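Local atomic coordinates of translation initiation factor eIF2B, subunit delta (Archaeoglobus fulgidus, PDB entry 1T5O), a protein that probably interconverts 5-methylthioribose 1-phosphate and 5-methylthioribulose 1-phosphate, an isomerase step of methionine biosynthesis, and belongs to the eIF-2B alpha/beta/delta subunit family. Residues L14-K19 with I39-V44; E33-A38 with D82-T87; G246-S251 with P311-N316. One frame throughout, in Å; residues are numbered along the deposited sequence.

Interaction 1: L14-K19 with I39-V44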
loop_
_atom_site.group_PDB
_atom_site.type_symbol
_atom_site.label_atom_id
_atom_site.label_comp_id
_atom_site.label_asym_id
_atom_site.label_seq_id
_atom_site.Cartn_x
_atom_site.Cartn_y
_atom_site.Cartn_z
ATOM N N LEU A 14 7.263 29.486 -3.337
ATOM C CA LEU A 14 6.898 28.161 -2.805
ATOM C C LEU A 14 7.710 27.078 -3.492
ATOM O O LEU A 14 8.026 27.181 -4.680
ATOM C CB LEU A 14 5.452 27.761 -3.113
ATOM C CG LEU A 14 4.205 28.617 -3.254
ATOM C CD1 LEU A 14 3.177 27.800 -4.002
ATOM C CD2 LEU A 14 3.675 29.024 -1.901
ATOM N N ILE A 15 8.013 26.021 -2.750
ATOM C CA ILE A 15 8.699 24.879 -3.327
ATOM C C ILE A 15 7.544 24.183 -4.049
ATOM O O ILE A 15 6.495 23.936 -3.447
ATOM C CB ILE A 15 9.247 23.931 -2.236
ATOM C CG1 ILE A 15 10.567 24.461 -1.688
ATOM C CG2 ILE A 15 9.424 22.526 -2.805
ATOM C CD1 ILE A 15 11.072 23.692 -0.476
ATOM N N ASP A 16 7.722 23.870 -5.326
ATOM C CA ASP A 16 6.659 23.211 -6.097
ATOM C C ASP A 16 6.700 21.704 -5.811
ATOM O O ASP A 16 7.363 20.946 -6.520
ATOM C CB ASP A 16 6.866 23.438 -7.600
ATOM C CG ASP A 16 5.655 23.048 -8.425
ATOM O OD1 ASP A 16 4.754 22.366 -7.894
ATOM O OD2 ASP A 16 5.601 23.423 -9.614
ATOM N N GLN A 17 5.969 21.271 -4.788
ATOM C CA GLN A 17 5.969 19.866 -4.401
ATOM C C GLN A 17 5.491 18.891 -5.468
ATOM O O GLN A 17 5.898 17.740 -5.474
ATOM C CB GLN A 17 5.190 19.686 -3.086
ATOM C CG GLN A 17 5.984 20.179 -1.879
ATOM C CD GLN A 17 5.220 20.069 -0.572
ATOM O OE1 GLN A 17 4.748 18.992 -0.211
ATOM N NE2 GLN A 17 5.102 21.182 0.148
ATOM N N THR A 18 4.658 19.345 -6.389
ATOM C CA THR A 18 4.194 18.462 -7.452
ATOM C C THR A 18 5.366 18.017 -8.343
ATOM O O THR A 18 5.244 17.052 -9.089
ATOM C CB THR A 18 3.144 19.154 -8.345
ATOM O OG1 THR A 18 3.801 20.080 -9.219
ATOM C CG2 THR A 18 2.128 19.904 -7.485
ATOM N N LYS A 19 6.500 18.710 -8.244
ATOM C CA LYS A 19 7.685 18.398 -9.047
ATOM C C LYS A 19 8.598 17.379 -8.387
ATOM O O LYS A 19 9.488 16.797 -9.027
ATOM C CB LYS A 19 8.482 19.679 -9.298
ATOM C CG LYS A 19 8.600 20.073 -10.749
ATOM C CD LYS A 19 7.255 20.474 -11.310
ATOM C CE LYS A 19 7.376 20.823 -12.786
ATOM N NZ LYS A 19 7.101 22.271 -13.044
ATOM N N ILE A 39 -2.413 25.794 -4.297
ATOM C CA ILE A 39 -3.065 25.147 -3.173
ATOM C C ILE A 39 -3.875 23.944 -3.668
ATOM O O ILE A 39 -3.823 22.862 -3.077
ATOM C CB ILE A 39 -4.004 26.147 -2.454
ATOM C CG1 ILE A 39 -3.173 27.113 -1.606
ATOM C CG2 ILE A 39 -5.016 25.408 -1.593
ATOM C CD1 ILE A 39 -4.005 28.237 -0.993
ATOM N N LYS A 40 -4.618 24.145 -4.756
ATOM C CA LYS A 40 -5.442 23.084 -5.338
ATOM C C LYS A 40 -4.619 21.911 -5.840
ATOM O O LYS A 40 -5.008 20.765 -5.637
ATOM C CB LYS A 40 -6.275 23.615 -6.508
ATOM C CG LYS A 40 -7.323 24.655 -6.153
ATOM C CD LYS A 40 -8.049 25.090 -7.428
ATOM C CE LYS A 40 -9.000 26.254 -7.202
ATOM N NZ LYS A 40 -9.585 26.731 -8.494
ATOM N N LYS A 41 -3.499 22.191 -6.505
ATOM C CA LYS A 41 -2.635 21.133 -7.050
ATOM C C LYS A 41 -1.795 20.468 -5.974
ATOM O O LYS A 41 -1.009 19.565 -6.270
ATOM C CB LYS A 41 -1.621 21.675 -8.062
ATOM C CG LYS A 41 -2.107 22.584 -9.147
ATOM C CD LYS A 41 -0.961 22.790 -10.159
ATOM C CE LYS A 41 0.350 23.257 -9.490
ATOM N NZ LYS A 41 1.551 23.278 -10.400
ATOM N N LEU A 42 -1.927 20.938 -4.739
ATOM C CA LEU A 42 -1.128 20.413 -3.634
ATOM C C LEU A 42 0.347 20.779 -3.823
ATOM O O LEU A 42 1.239 20.048 -3.387
ATOM C CB LEU A 42 -1.278 18.888 -3.507
ATOM C CG LEU A 42 -2.700 18.330 -3.338
ATOM C CD1 LEU A 42 -2.619 16.810 -3.128
ATOM C CD2 LEU A 42 -3.407 18.995 -2.142
ATOM N N ALA A 43 0.621 21.895 -4.498
ATOM C CA ALA A 43 2.009 22.326 -4.653
ATOM C C ALA A 43 2.445 22.804 -3.258
ATOM O O ALA A 43 3.624 22.758 -2.915
ATOM C CB ALA A 43 2.121 23.451 -5.672
ATOM N N VAL A 44 1.476 23.279 -2.475
ATOM C CA VAL A 44 1.705 23.692 -1.091
ATOM C C VAL A 44 0.768 22.786 -0.329
ATOM O O VAL A 44 -0.368 22.593 -0.754
ATOM C CB VAL A 44 1.204 25.097 -0.743
ATOM C CG1 VAL A 44 2.124 25.693 0.318
ATOM C CG2 VAL A 44 1.080 25.949 -1.970
#

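Interaction 2: E33-A38 with D82-T87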
loop_
_atom_site.group_PDB
_atom_site.type_symbol
_atom_site.label_atom_id
_atom_site.label_comp_id
_atom_site.label_asym_id
_atom_site.label_seq_id
_atom_site.Cartn_x
_atom_site.Cartn_y
_atom_site.Cartn_z
ATOM N N GLU A 33 -4.896 34.103 -7.903
ATOM C CA GLU A 33 -5.244 32.892 -8.625
ATOM C C GLU A 33 -4.129 31.854 -8.660
ATOM O O GLU A 33 -4.393 30.659 -8.517
ATOM C CB GLU A 33 -5.690 33.243 -10.051
ATOM C CG GLU A 33 -6.895 34.184 -10.102
ATOM C CD GLU A 33 -7.253 34.621 -11.518
ATOM O OE1 GLU A 33 -6.368 35.165 -12.224
ATOM O OE2 GLU A 33 -8.425 34.425 -11.924
ATOM N N GLU A 34 -2.891 32.303 -8.835
ATOM C CA GLU A 34 -1.766 31.378 -8.886
ATOM C C GLU A 34 -1.597 30.613 -7.579
ATOM O O GLU A 34 -1.407 29.393 -7.573
ATOM C CB GLU A 34 -0.481 32.130 -9.213
ATOM C CG GLU A 34 -0.549 32.845 -10.545
ATOM C CD GLU A 34 0.809 33.310 -11.012
ATOM O OE1 GLU A 34 1.538 33.916 -10.205
ATOM O OE2 GLU A 34 1.141 33.073 -12.190
ATOM N N LEU A 35 -1.667 31.335 -6.470
ATOM C CA LEU A 35 -1.535 30.721 -5.167
ATOM C C LEU A 35 -2.678 29.735 -5.007
ATOM O O LEU A 35 -2.478 28.587 -4.605
ATOM C CB LEU A 35 -1.610 31.794 -4.079
ATOM C CG LEU A 35 -1.474 31.351 -2.619
ATOM C CD1 LEU A 35 -0.139 30.631 -2.384
ATOM C CD2 LEU A 35 -1.595 32.582 -1.725
ATOM N N ALA A 36 -3.885 30.187 -5.332
ATOM C CA ALA A 36 -5.051 29.328 -5.212
ATOM C C ALA A 36 -4.869 28.028 -5.993
ATOM O O ALA A 36 -5.203 26.952 -5.495
ATOM C CB ALA A 36 -6.309 30.061 -5.683
ATOM N N ASP A 37 -4.331 28.092 -7.203
ATOM C CA ASP A 37 -4.189 26.841 -7.924
ATOM C C ASP A 37 -3.058 26.021 -7.346
ATOM O O ASP A 37 -3.097 24.790 -7.395
ATOM C CB ASP A 37 -3.971 27.067 -9.420
ATOM C CG ASP A 37 -4.533 25.920 -10.261
ATOM O OD1 ASP A 37 -5.714 25.537 -10.036
ATOM O OD2 ASP A 37 -3.808 25.399 -11.142
ATOM N N ALA A 38 -2.056 26.696 -6.789
ATOM C CA ALA A 38 -0.930 25.991 -6.191
ATOM C C ALA A 38 -1.493 25.177 -5.029
ATOM O O ALA A 38 -1.116 24.026 -4.816
ATOM C CB ALA A 38 0.103 26.976 -5.700
ATOM N N ASP A 82 -11.849 36.378 0.809
ATOM C CA ASP A 82 -13.033 35.571 0.497
ATOM C C ASP A 82 -12.720 34.557 -0.597
ATOM O O ASP A 82 -13.082 33.380 -0.507
ATOM C CB ASP A 82 -14.179 36.472 0.009
ATOM C CG ASP A 82 -14.936 37.135 1.147
ATOM O OD1 ASP A 82 -14.455 37.091 2.303
ATOM O OD2 ASP A 82 -16.018 37.712 0.883
ATOM N N PHE A 83 -12.046 35.029 -1.640
ATOM C CA PHE A 83 -11.686 34.165 -2.745
ATOM C C PHE A 83 -10.724 33.054 -2.336
ATOM O O PHE A 83 -10.926 31.892 -2.699
ATOM C CB PHE A 83 -11.074 34.992 -3.875
ATOM C CG PHE A 83 -10.302 34.176 -4.866
ATOM C CD1 PHE A 83 -8.946 33.928 -4.676
ATOM C CD2 PHE A 83 -10.933 33.638 -5.981
ATOM C CE1 PHE A 83 -8.232 33.162 -5.578
ATOM C CE2 PHE A 83 -10.220 32.868 -6.891
ATOM C CZ PHE A 83 -8.868 32.630 -6.688
ATOM N N LEU A 84 -9.674 33.401 -1.590
ATOM C CA LEU A 84 -8.699 32.393 -1.185
ATOM C C LEU A 84 -9.251 31.363 -0.219
ATOM O O LEU A 84 -8.959 30.177 -0.352
ATOM C CB LEU A 84 -7.447 33.041 -0.578
ATOM C CG LEU A 84 -6.328 33.362 -1.575
ATOM C CD1 LEU A 84 -5.184 34.073 -0.868
ATOM C CD2 LEU A 84 -5.838 32.077 -2.220
ATOM N N ALA A 85 -10.049 31.802 0.749
ATOM C CA ALA A 85 -10.615 30.870 1.713
ATOM C C ALA A 85 -11.569 29.889 1.021
ATOM O O ALA A 85 -11.690 28.731 1.433
ATOM C CB ALA A 85 -11.333 31.632 2.826
ATOM N N SER A 86 -12.224 30.354 -0.041
ATOM C CA SER A 86 -13.153 29.519 -0.789
ATOM C C SER A 86 -12.442 28.363 -1.510
ATOM O O SER A 86 -13.091 27.410 -1.946
ATOM C CB SER A 86 -13.953 30.364 -1.794
ATOM O OG SER A 86 -13.170 30.774 -2.906
ATOM N N THR A 87 -11.119 28.431 -1.630
ATOM C CA THR A 87 -10.402 27.349 -2.296
ATOM C C THR A 87 -10.772 26.070 -1.556
ATOM O O THR A 87 -10.786 24.976 -2.124
ATOM C CB THR A 87 -8.882 27.555 -2.238
ATOM O OG1 THR A 87 -8.450 27.513 -0.874
ATOM C CG2 THR A 87 -8.504 28.909 -2.851
#

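Interaction 3: G246-S251 with P311-N316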
loop_
_atom_site.group_PDB
_atom_site.type_symbol
_atom_site.label_atom_id
_atom_site.label_comp_id
_atom_site.label_asym_id
_atom_site.label_seq_id
_atom_site.Cartn_x
_atom_site.Cartn_y
_atom_site.Cartn_z
ATOM N N GLY A 246 -4.092 4.809 7.163
ATOM C CA GLY A 246 -3.013 3.843 7.254
ATOM C C GLY A 246 -2.330 3.972 8.590
ATOM O O GLY A 246 -1.784 3.004 9.120
ATOM N N THR A 247 -2.374 5.181 9.142
ATOM C CA THR A 247 -1.747 5.447 10.428
ATOM C C THR A 247 -2.277 4.487 11.500
ATOM O O THR A 247 -1.486 3.909 12.268
ATOM C CB THR A 247 -1.989 6.917 10.878
ATOM O OG1 THR A 247 -1.452 7.803 9.896
ATOM C CG2 THR A 247 -1.318 7.184 12.218
ATOM N N TYR A 248 -3.592 4.302 11.542
ATOM C CA TYR A 248 -4.184 3.400 12.540
ATOM C C TYR A 248 -3.608 1.989 12.390
ATOM O O TYR A 248 -3.250 1.342 13.393
ATOM C CB TYR A 248 -5.728 3.355 12.416
ATOM C CG TYR A 248 -6.343 2.206 13.205
ATOM C CD1 TYR A 248 -6.997 1.143 12.551
ATOM C CD2 TYR A 248 -6.202 2.142 14.592
ATOM C CE1 TYR A 248 -7.497 0.041 13.284
ATOM C CE2 TYR A 248 -6.687 1.057 15.326
ATOM C CZ TYR A 248 -7.339 0.010 14.657
ATOM O OH TYR A 248 -7.844 -1.045 15.380
ATOM N N THR A 249 -3.502 1.513 11.152
ATOM C CA THR A 249 -2.936 0.184 10.916
ATOM C C THR A 249 -1.549 0.099 11.518
ATOM O O THR A 249 -1.233 -0.856 12.194
ATOM C CB THR A 249 -2.824 -0.134 9.403
ATOM O OG1 THR A 249 -4.132 -0.105 8.838
ATOM C CG2 THR A 249 -2.229 -1.552 9.169
ATOM N N VAL A 250 -0.707 1.079 11.227
ATOM C CA VAL A 250 0.640 1.085 11.780
ATOM C C VAL A 250 0.569 1.043 13.310
ATOM O O VAL A 250 1.341 0.320 13.952
ATOM C CB VAL A 250 1.438 2.345 11.352
ATOM C CG1 VAL A 250 2.868 2.329 12.025
ATOM C CG2 VAL A 250 1.563 2.387 9.819
ATOM N N SER A 251 -0.376 1.788 13.889
ATOM C CA SER A 251 -0.496 1.804 15.350
ATOM C C SER A 251 -0.863 0.427 15.936
ATOM O O SER A 251 -0.463 0.098 17.058
ATOM C CB SER A 251 -1.517 2.869 15.806
ATOM O OG SER A 251 -2.853 2.356 15.841
ATOM N N PRO A 311 -8.918 7.004 12.293
ATOM C CA PRO A 311 -8.744 7.415 13.683
ATOM C C PRO A 311 -7.897 6.375 14.428
ATOM O O PRO A 311 -8.159 5.182 14.347
ATOM C CB PRO A 311 -10.170 7.476 14.219
ATOM C CG PRO A 311 -10.959 6.460 13.339
ATOM C CD PRO A 311 -10.158 6.228 12.081
ATOM N N THR A 312 -6.858 6.831 15.106
ATOM C CA THR A 312 -6.013 5.943 15.895
ATOM C C THR A 312 -6.449 6.196 17.350
ATOM O O THR A 312 -6.360 7.334 17.833
ATOM C CB THR A 312 -4.492 6.307 15.750
ATOM O OG1 THR A 312 -4.031 5.993 14.428
ATOM C CG2 THR A 312 -3.661 5.549 16.764
ATOM N N PRO A 313 -6.934 5.154 18.060
ATOM C CA PRO A 313 -7.351 5.366 19.454
ATOM C C PRO A 313 -6.149 5.809 20.292
ATOM O O PRO A 313 -5.018 5.340 20.073
ATOM C CB PRO A 313 -7.896 3.997 19.872
ATOM C CG PRO A 313 -7.098 3.017 19.011
ATOM C CD PRO A 313 -7.013 3.726 17.680
ATOM N N LEU A 314 -6.382 6.696 21.261
ATOM C CA LEU A 314 -5.279 7.184 22.084
ATOM C C LEU A 314 -4.640 6.071 22.905
ATOM O O LEU A 314 -3.525 6.227 23.402
ATOM C CB LEU A 314 -5.751 8.331 22.985
ATOM C CG LEU A 314 -5.980 9.595 22.151
ATOM C CD1 LEU A 314 -6.566 10.689 23.048
ATOM C CD2 LEU A 314 -4.659 10.050 21.510
ATOM N N GLU A 315 -5.347 4.950 23.039
ATOM C CA GLU A 315 -4.818 3.806 23.771
ATOM C C GLU A 315 -3.586 3.249 23.030
ATOM O O GLU A 315 -2.758 2.552 23.615
ATOM C CB GLU A 315 -5.891 2.706 23.894
ATOM C CG GLU A 315 -5.820 1.932 25.207
ATOM C CD GLU A 315 -5.221 0.553 25.031
ATOM O OE1 GLU A 315 -5.749 -0.197 24.170
ATOM O OE2 GLU A 315 -4.240 0.212 25.747
ATOM N N ASN A 316 -3.476 3.539 21.736
ATOM C CA ASN A 316 -2.338 3.076 20.933
ATOM C C ASN A 316 -1.267 4.166 20.778
ATOM O O ASN A 316 -0.365 4.040 19.950
ATOM C CB ASN A 316 -2.798 2.667 19.527
ATOM C CG ASN A 316 -3.630 1.391 19.514
ATOM O OD1 ASN A 316 -4.050 0.900 20.559
ATOM N ND2 ASN A 316 -3.890 0.859 18.307
HETATM O O HOH W 1 0.795 1.774 18.972
#

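Interaction 1: L14-K19 with I39-V44
Lys41, just after helix 32-40, meets Thr18 by its backbone: the methyl CG2 of Thr18 rests 3.4 Å from Lys41 O. The side chain of Lys41, bent at its third torsion (chi3 -53°), crosses Asp16 and Thr18 at about a right angle and brings NZ to 4.1 Å from Asp16 OD2, beyond salt-bridge range, so any attraction is a loose one. Asp16 is also held within its own segment, where Thr18 OG1 donates to Asp16 OD1 over 2.8 Å from above the carboxylate plane. Leu42 leaves the helix with positive phi in a Schellman motif, which turns the chain back toward 14-19. Next comes Ala43, the residue most covered by the contact: its CB sits 3.6 Å from Asp16 OD1, with Thr18 CG2 also against it. Ala43 O takes a weak hydrogen bond from Gln17 N at 3.3 Å, and the carbonyl oxygen of Ile15 lies close by without bonding to it. From Gln17 the extended side chain passes alongside Ala43 O, and its amide OE1 bonds Arg45, while NE2 makes a weak bond to Leu159 O. Val44 closes the contact with a tight methyl pair, CG2 lying 3.5 Å from Leu14 CD1 where the two side chains cross at about a right angle. The whole joins the end of the central strand of the N-terminal antiparallel sheet, through the inverse gamma turn centred on Asp16, to a Schellman-capped helix end that leads into the predicted substrate-binding segment Arg45, Gly46 and Ala47.

Interaction 2: E33-A38 with D82-T87
An apolar helix-to-helix contact without a single hydrogen bond across it joins helix 32-40 to the C-terminal end of helix 70-85, in the helical N-terminal part of the chain. Ala36 is its centre. The small side chain lets the backbones come within 6.2 Å, measured from Ala36 CA to Leu84 CA, and its CB is met by three residues of the other segment. Phe83 brings a ring corner, CE1, to 3.7 Å from Ala36 CB; with CG anti to the backbone N (chi1 163°), the ring reaches across to the first helix and also lies obliquely by Glu33, where CZ is 4.1 Å from Glu33 CA. Leu84 splits its two methyls between neighbours: CD2 touches Ala36 CB, and CD1 is 4.0 Å from Leu35 CD2, the two leucines crossing at about a right angle. This is side-by-side packing in a helical bundle, and helix 92-105 extends it, its Ile98 touching Leu84 and its Leu94 touching Thr87. Leu35 also packs on Leu12 of strand 12-15. Thr87 supplies the third neighbour of Ala36, its methyl CG2 lying 3.8 Å from Ala36 CB. Just beyond it in the chain comes Arg88, a predicted substrate-binding residue.

Interaction 3: G246-S251 with P311-N316
Tyr248, Ser251 and Thr312 carry most of this buried contact between the N-terminal turns of helix 247-256 and the end of strand 309-313. A first torsion of 167°, which sets CG opposite the backbone N, lets the Tyr248 ring reach Pro313, which it meets obliquely with CD2 3.6 Å from Pro313 CD, while its CB sits 3.6 Å from Pro311 O. The phenol oxygen reaches His257 of the second subunit, so this ring also belongs to the dimer interface. Thr312 fits between the helix residues: OG1 lies 3.2 Å from Tyr248 CA, and the methyl CG2 is 3.4 Å from Ser251 OG. Ser251 OG is gripped twice, donating to Tyr248 O over 2.7 Å and accepting from Asn316 ND2 over 3.1 Å. The latter bond is nearly straight (174°) and lies in the amide plane of Asn316, which fixes the turn of that group. One water donates to both Ser251 O and Asn316 O. The helix follows strand 240-244, which carries the predicted substrate-binding residues Asn243 and Lys244, both bonded to Thr247; at this helix start Asp310, on edge strand 309-313 of the small antiparallel sheet, accepts from Gly246 N and Tyr248 N.

In the fold
Interactions 1 and 2 share helix 32-40: the first takes its C-terminal end, the second one of its flanks, and they touch directly where Leu14 and Val44 pack on Ala38 and Ala43 N probably bonds Ala38 O. Interaction 3 stands apart on the opposite side of the chain's centre, its nearest atoms about 16 Å from interaction 1 and about 22 Å from interaction 2. Interactions 1 and 3 are buried, while interaction 2 is partly open. Their chemistry differs too: interaction 2 is wholly apolar across its helices, interaction 1 mixes methyl packing with one weak backbone bond, and interaction 3 adds a serine–asparagine bond and a bridging water to tyrosine–proline packing, beside the second subunit.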